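Local structure of Lin2960 protein (Listeria innocua, 3OOP) at residues A[34-43]-A[70-81]. The protein is of uncharacterised function but belongs to the MarR family and probably binds DNA as a transcriptional regulator. Sequence-based numbering, arbitrary orientation.
Sequences DVTPEQWSVL and RIVDVLLRKELI
Gln39 and Lys78 meet at one polar edge of the contact. Lys78 NZ donates to Gln39 OE1 at 3.0 Å, the donor tilted 27° from the carbonyl plane. Lys78 NZ also forms a salt bridge with Asp34 OD2 at 3.0 Å, from above the carboxylate plane. A water accepts from both Gln39 NE2 and Lys78 NZ and closes the group. Gln39 NE2 also lies 3.4 Å from Val74 CG1, across which the glutamine side chain runs at about a right angle.

At the other end, Arg70 grips Glu38 end-on with two nitrogens. Arg70 NH1 donates to Glu38 OE1 at 2.8 Å, nearly straight at 174°, and Arg70 NH2 donates to Glu38 OE2. Both oxygens are met on their syn side, but the carboxylate is twisted against the guanidinium and both donors lie somewhat out of its plane. With chi1 at 70°, the extended Glu38 chain runs past Ile71 CD1 to its arginine.

Apolar side chains fill the middle. Val42 CG2 rests 3.7 Å from Ile71 CG2, while Leu75 CD1 touches Val42 CG1. Leu43 CG packs on Leu75 CD2, and Leu43 CD2 reaches Ile81 CG2 at 3.8 Å.

A capping box positions the glutamine. Thr36 N donates to Gln39 OE1 at 3.1 Å, from the face opposite Lys78 NZ, and Gln39 N returns a weak bond to Thr36 OG1. Two donors thus hold the buried amide oxygen. Helix 65-77 closes in a Schellman motif, with Glu79 at positive phi.

Segments 37-43 and 70-77 cross at nearly a right angle. The contact sets helix 65-77, probably the recognition helix of the MarR-type winged helix-turn-helix after helix 54-61, against helix 37-49. Trp40 turns toward helix 99-119, which Val35 also touches at Glu104. Leu43, Val72 and Ile81 pack against strand 94-97.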
loop_
_atom_site.group_PDB
_atom_site.type_symbol
_atom_site.label_atom_id
_atom_site.label_comp_id
_atom_site.label_asym_id
_atom_site.label_seq_id
_atom_site.Cartn_x
_atom_site.Cartn_y
_atom_site.Cartn_z
ATOM N N ASP A 34 -27.730 -14.000 -5.187
ATOM C CA ASP A 34 -27.815 -14.058 -6.650
ATOM C C ASP A 34 -26.951 -12.976 -7.306
ATOM O O ASP A 34 -26.336 -13.199 -8.343
ATOM C CB ASP A 34 -29.273 -13.960 -7.114
ATOM C CG ASP A 34 -29.402 -13.872 -8.629
ATOM O OD1 ASP A 34 -29.232 -14.911 -9.298
ATOM O OD2 ASP A 34 -29.676 -12.764 -9.149
ATOM N N VAL A 35 -26.883 -11.814 -6.675
ATOM C CA VAL A 35 -26.020 -10.717 -7.127
ATOM C C VAL A 35 -24.531 -11.021 -6.876
ATOM O O VAL A 35 -24.146 -11.282 -5.734
ATOM C CB VAL A 35 -26.457 -9.395 -6.429
ATOM C CG1 VAL A 35 -25.498 -8.264 -6.715
ATOM C CG2 VAL A 35 -27.878 -9.011 -6.864
ATOM N N THR A 36 -23.709 -10.985 -7.937
ATOM C CA THR A 36 -22.238 -11.189 -7.861
ATOM C C THR A 36 -21.464 -9.944 -7.355
ATOM O O THR A 36 -22.003 -8.841 -7.387
ATOM C CB THR A 36 -21.657 -11.590 -9.234
ATOM O OG1 THR A 36 -21.654 -10.456 -10.114
ATOM C CG2 THR A 36 -22.449 -12.743 -9.862
ATOM N N PRO A 37 -20.195 -10.117 -6.900
ATOM C CA PRO A 37 -19.393 -8.978 -6.402
ATOM C C PRO A 37 -19.320 -7.758 -7.336
ATOM O O PRO A 37 -19.496 -6.629 -6.872
ATOM C CB PRO A 37 -17.990 -9.575 -6.232
ATOM C CG PRO A 37 -18.210 -10.994 -6.010
ATOM C CD PRO A 37 -19.511 -11.401 -6.657
ATOM N N GLU A 38 -19.064 -7.981 -8.626
ATOM C CA GLU A 38 -18.972 -6.876 -9.588
ATOM C C GLU A 38 -20.338 -6.220 -9.834
ATOM O O GLU A 38 -20.432 -5.008 -10.037
ATOM C CB GLU A 38 -18.306 -7.323 -10.905
ATOM C CG GLU A 38 -19.150 -8.263 -11.769
ATOM C CD GLU A 38 -18.545 -8.547 -13.144
ATOM O OE1 GLU A 38 -19.109 -9.406 -13.853
ATOM O OE2 GLU A 38 -17.520 -7.929 -13.514
ATOM N N GLN A 39 -21.396 -7.034 -9.801
ATOM C CA GLN A 39 -22.761 -6.528 -9.916
ATOM C C GLN A 39 -23.096 -5.705 -8.683
ATOM O O GLN A 39 -23.788 -4.693 -8.777
ATOM C CB GLN A 39 -23.751 -7.684 -10.090
ATOM C CG GLN A 39 -23.694 -8.330 -11.466
ATOM C CD GLN A 39 -24.343 -9.701 -11.498
ATOM O OE1 GLN A 39 -25.034 -10.103 -10.556
ATOM N NE2 GLN A 39 -24.121 -10.432 -12.582
ATOM N N TRP A 40 -22.608 -6.145 -7.530
ATOM C CA TRP A 40 -22.836 -5.424 -6.284
ATOM C C TRP A 40 -22.161 -4.062 -6.312
ATOM O O TRP A 40 -22.763 -3.069 -5.913
ATOM C CB TRP A 40 -22.359 -6.247 -5.095
ATOM C CG TRP A 40 -22.309 -5.506 -3.786
ATOM C CD1 TRP A 40 -21.211 -5.322 -3.007
ATOM C CD2 TRP A 40 -23.399 -4.869 -3.104
ATOM N NE1 TRP A 40 -21.540 -4.620 -1.873
ATOM C CE2 TRP A 40 -22.874 -4.316 -1.910
ATOM C CE3 TRP A 40 -24.759 -4.698 -3.388
ATOM C CZ2 TRP A 40 -23.667 -3.614 -0.990
ATOM C CZ3 TRP A 40 -25.549 -3.990 -2.471
ATOM C CH2 TRP A 40 -24.994 -3.459 -1.288
ATOM N N SER A 41 -20.929 -4.007 -6.808
ATOM C CA SER A 41 -20.216 -2.729 -6.911
ATOM C C SER A 41 -21.049 -1.705 -7.663
ATOM O O SER A 41 -21.189 -0.556 -7.221
ATOM C CB SER A 41 -18.866 -2.899 -7.608
ATOM O OG SER A 41 -18.029 -3.735 -6.832
ATOM N N VAL A 42 -21.603 -2.124 -8.795
ATOM C CA VAL A 42 -22.397 -1.229 -9.625
ATOM C C VAL A 42 -23.728 -0.885 -8.943
ATOM O O VAL A 42 -24.096 0.285 -8.870
ATOM C CB VAL A 42 -22.579 -1.776 -11.060
ATOM C CG1 VAL A 42 -23.549 -0.913 -11.837
ATOM C CG2 VAL A 42 -21.229 -1.806 -11.780
ATOM N N LEU A 43 -24.425 -1.897 -8.427
ATOM C CA LEU A 43 -25.691 -1.688 -7.708
ATOM C C LEU A 43 -25.561 -0.717 -6.543
ATOM O O LEU A 43 -26.380 0.201 -6.407
ATOM C CB LEU A 43 -26.231 -3.011 -7.165
ATOM C CG LEU A 43 -27.320 -3.794 -7.867
ATOM C CD1 LEU A 43 -27.699 -4.977 -6.975
ATOM C CD2 LEU A 43 -28.561 -2.937 -8.185
ATOM N N ARG A 70 -21.638 -3.712 -19.727
ATOM C CA ARG A 70 -21.948 -5.141 -19.584
ATOM C C ARG A 70 -22.733 -5.422 -18.303
ATOM O O ARG A 70 -23.750 -6.125 -18.332
ATOM C CB ARG A 70 -20.660 -5.974 -19.590
ATOM C CG ARG A 70 -20.854 -7.453 -19.222
ATOM C CD ARG A 70 -19.568 -8.279 -19.382
ATOM N NE ARG A 70 -18.471 -7.855 -18.504
ATOM C CZ ARG A 70 -18.351 -8.173 -17.218
ATOM N NH1 ARG A 70 -19.279 -8.898 -16.598
ATOM N NH2 ARG A 70 -17.305 -7.731 -16.534
ATOM N N ILE A 71 -22.243 -4.894 -17.185
ATOM C CA ILE A 71 -22.874 -5.132 -15.877
ATOM C C ILE A 71 -24.259 -4.480 -15.802
ATOM O O ILE A 71 -25.211 -5.099 -15.318
ATOM C CB ILE A 71 -21.982 -4.680 -14.688
ATOM C CG1 ILE A 71 -20.679 -5.498 -14.649
ATOM C CG2 ILE A 71 -22.728 -4.838 -13.365
ATOM C CD1 ILE A 71 -19.570 -4.898 -13.786
ATOM N N VAL A 72 -24.368 -3.245 -16.293
ATOM C CA VAL A 72 -25.665 -2.560 -16.381
ATOM C C VAL A 72 -26.675 -3.398 -17.175
ATOM O O VAL A 72 -27.830 -3.540 -16.771
ATOM C CB VAL A 72 -25.522 -1.126 -16.943
ATOM C CG1 VAL A 72 -26.876 -0.530 -17.319
ATOM C CG2 VAL A 72 -24.840 -0.251 -15.913
ATOM N N ASP A 73 -26.238 -3.975 -18.291
ATOM C CA ASP A 73 -27.121 -4.871 -19.036
ATOM C C ASP A 73 -27.624 -6.073 -18.212
ATOM O O ASP A 73 -28.803 -6.407 -18.279
ATOM C CB ASP A 73 -26.489 -5.286 -20.370
ATOM C CG ASP A 73 -26.397 -4.120 -21.356
ATOM O OD1 ASP A 73 -27.163 -3.134 -21.207
ATOM O OD2 ASP A 73 -25.552 -4.178 -22.286
ATOM N N VAL A 74 -26.758 -6.692 -17.412
ATOM C CA VAL A 74 -27.186 -7.805 -16.548
ATOM C C VAL A 74 -28.188 -7.318 -15.496
ATOM O O VAL A 74 -29.195 -7.978 -15.243
ATOM C CB VAL A 74 -26.000 -8.522 -15.851
ATOM C CG1 VAL A 74 -26.514 -9.594 -14.885
ATOM C CG2 VAL A 74 -25.054 -9.146 -16.897
ATOM N N LEU A 75 -27.918 -6.157 -14.907
ATOM C CA LEU A 75 -28.797 -5.614 -13.859
ATOM C C LEU A 75 -30.173 -5.197 -14.391
ATOM O O LEU A 75 -31.179 -5.328 -13.694
ATOM C CB LEU A 75 -28.122 -4.460 -13.113
ATOM C CG LEU A 75 -26.862 -4.786 -12.301
ATOM C CD1 LEU A 75 -26.273 -3.494 -11.721
ATOM C CD2 LEU A 75 -27.153 -5.793 -11.193
ATOM N N LEU A 76 -30.209 -4.712 -15.628
ATOM C CA LEU A 76 -31.465 -4.445 -16.318
ATOM C C LEU A 76 -32.249 -5.736 -16.562
ATOM O O LEU A 76 -33.459 -5.786 -16.301
ATOM C CB LEU A 76 -31.217 -3.698 -17.636
ATOM C CG LEU A 76 -30.883 -2.204 -17.522
ATOM C CD1 LEU A 76 -30.352 -1.688 -18.839
ATOM C CD2 LEU A 76 -32.089 -1.376 -17.057
ATOM N N ARG A 77 -31.557 -6.775 -17.025
ATOM C CA ARG A 77 -32.199 -8.061 -17.272
ATOM C C ARG A 77 -32.722 -8.691 -15.978
ATOM O O ARG A 77 -33.782 -9.315 -15.983
ATOM C CB ARG A 77 -31.252 -9.005 -18.012
ATOM C CG ARG A 77 -31.961 -10.029 -18.872
ATOM C CD ARG A 77 -31.032 -10.599 -19.931
ATOM N NE ARG A 77 -29.839 -11.214 -19.356
ATOM C CZ ARG A 77 -28.616 -10.698 -19.439
ATOM N NH1 ARG A 77 -27.590 -11.337 -18.889
ATOM N NH2 ARG A 77 -28.420 -9.544 -20.071
ATOM N N LYS A 78 -31.995 -8.502 -14.874
ATOM C CA LYS A 78 -32.424 -8.973 -13.551
ATOM C C LYS A 78 -33.531 -8.098 -12.949
ATOM O O LYS A 78 -34.021 -8.393 -11.855
ATOM C CB LYS A 78 -31.244 -9.078 -12.575
ATOM C CG LYS A 78 -30.209 -10.152 -12.942
ATOM C CD LYS A 78 -29.140 -10.332 -11.871
ATOM C CE LYS A 78 -28.346 -11.618 -12.106
ATOM N NZ LYS A 78 -27.397 -11.949 -10.989
ATOM N N GLU A 79 -33.901 -7.035 -13.663
ATOM C CA GLU A 79 -34.954 -6.092 -13.258
ATOM C C GLU A 79 -34.652 -5.406 -11.928
ATOM O O GLU A 79 -35.561 -5.135 -11.140
ATOM C CB GLU A 79 -36.321 -6.780 -13.211
ATOM C CG GLU A 79 -36.552 -7.755 -14.364
ATOM C CD GLU A 79 -37.954 -8.318 -14.382
ATOM O OE1 GLU A 79 -38.156 -9.435 -13.870
ATOM O OE2 GLU A 79 -38.856 -7.637 -14.905
ATOM N N LEU A 80 -33.372 -5.120 -11.696
ATOM C CA LEU A 80 -32.926 -4.487 -10.448
ATOM C C LEU A 80 -32.753 -2.986 -10.637
ATOM O O LEU A 80 -32.778 -2.217 -9.675
ATOM C CB LEU A 80 -31.619 -5.129 -9.946
ATOM C CG LEU A 80 -31.728 -6.637 -9.651
ATOM C CD1 LEU A 80 -30.362 -7.273 -9.334
ATOM C CD2 LEU A 80 -32.737 -6.898 -8.540
ATOM N N ILE A 81 -32.581 -2.568 -11.882
ATOM C CA ILE A 81 -32.413 -1.148 -12.186
ATOM C C ILE A 81 -33.257 -0.777 -13.402
ATOM O O ILE A 81 -33.741 -1.653 -14.130
ATOM C CB ILE A 81 -30.919 -0.763 -12.422
ATOM C CG1 ILE A 81 -30.360 -1.467 -13.671
ATOM C CG2 ILE A 81 -30.078 -1.054 -11.153
ATOM C CD1 ILE A 81 -28.954 -0.975 -14.100
HETATM O O HOH W 1 -25.236 -13.077 -13.003
#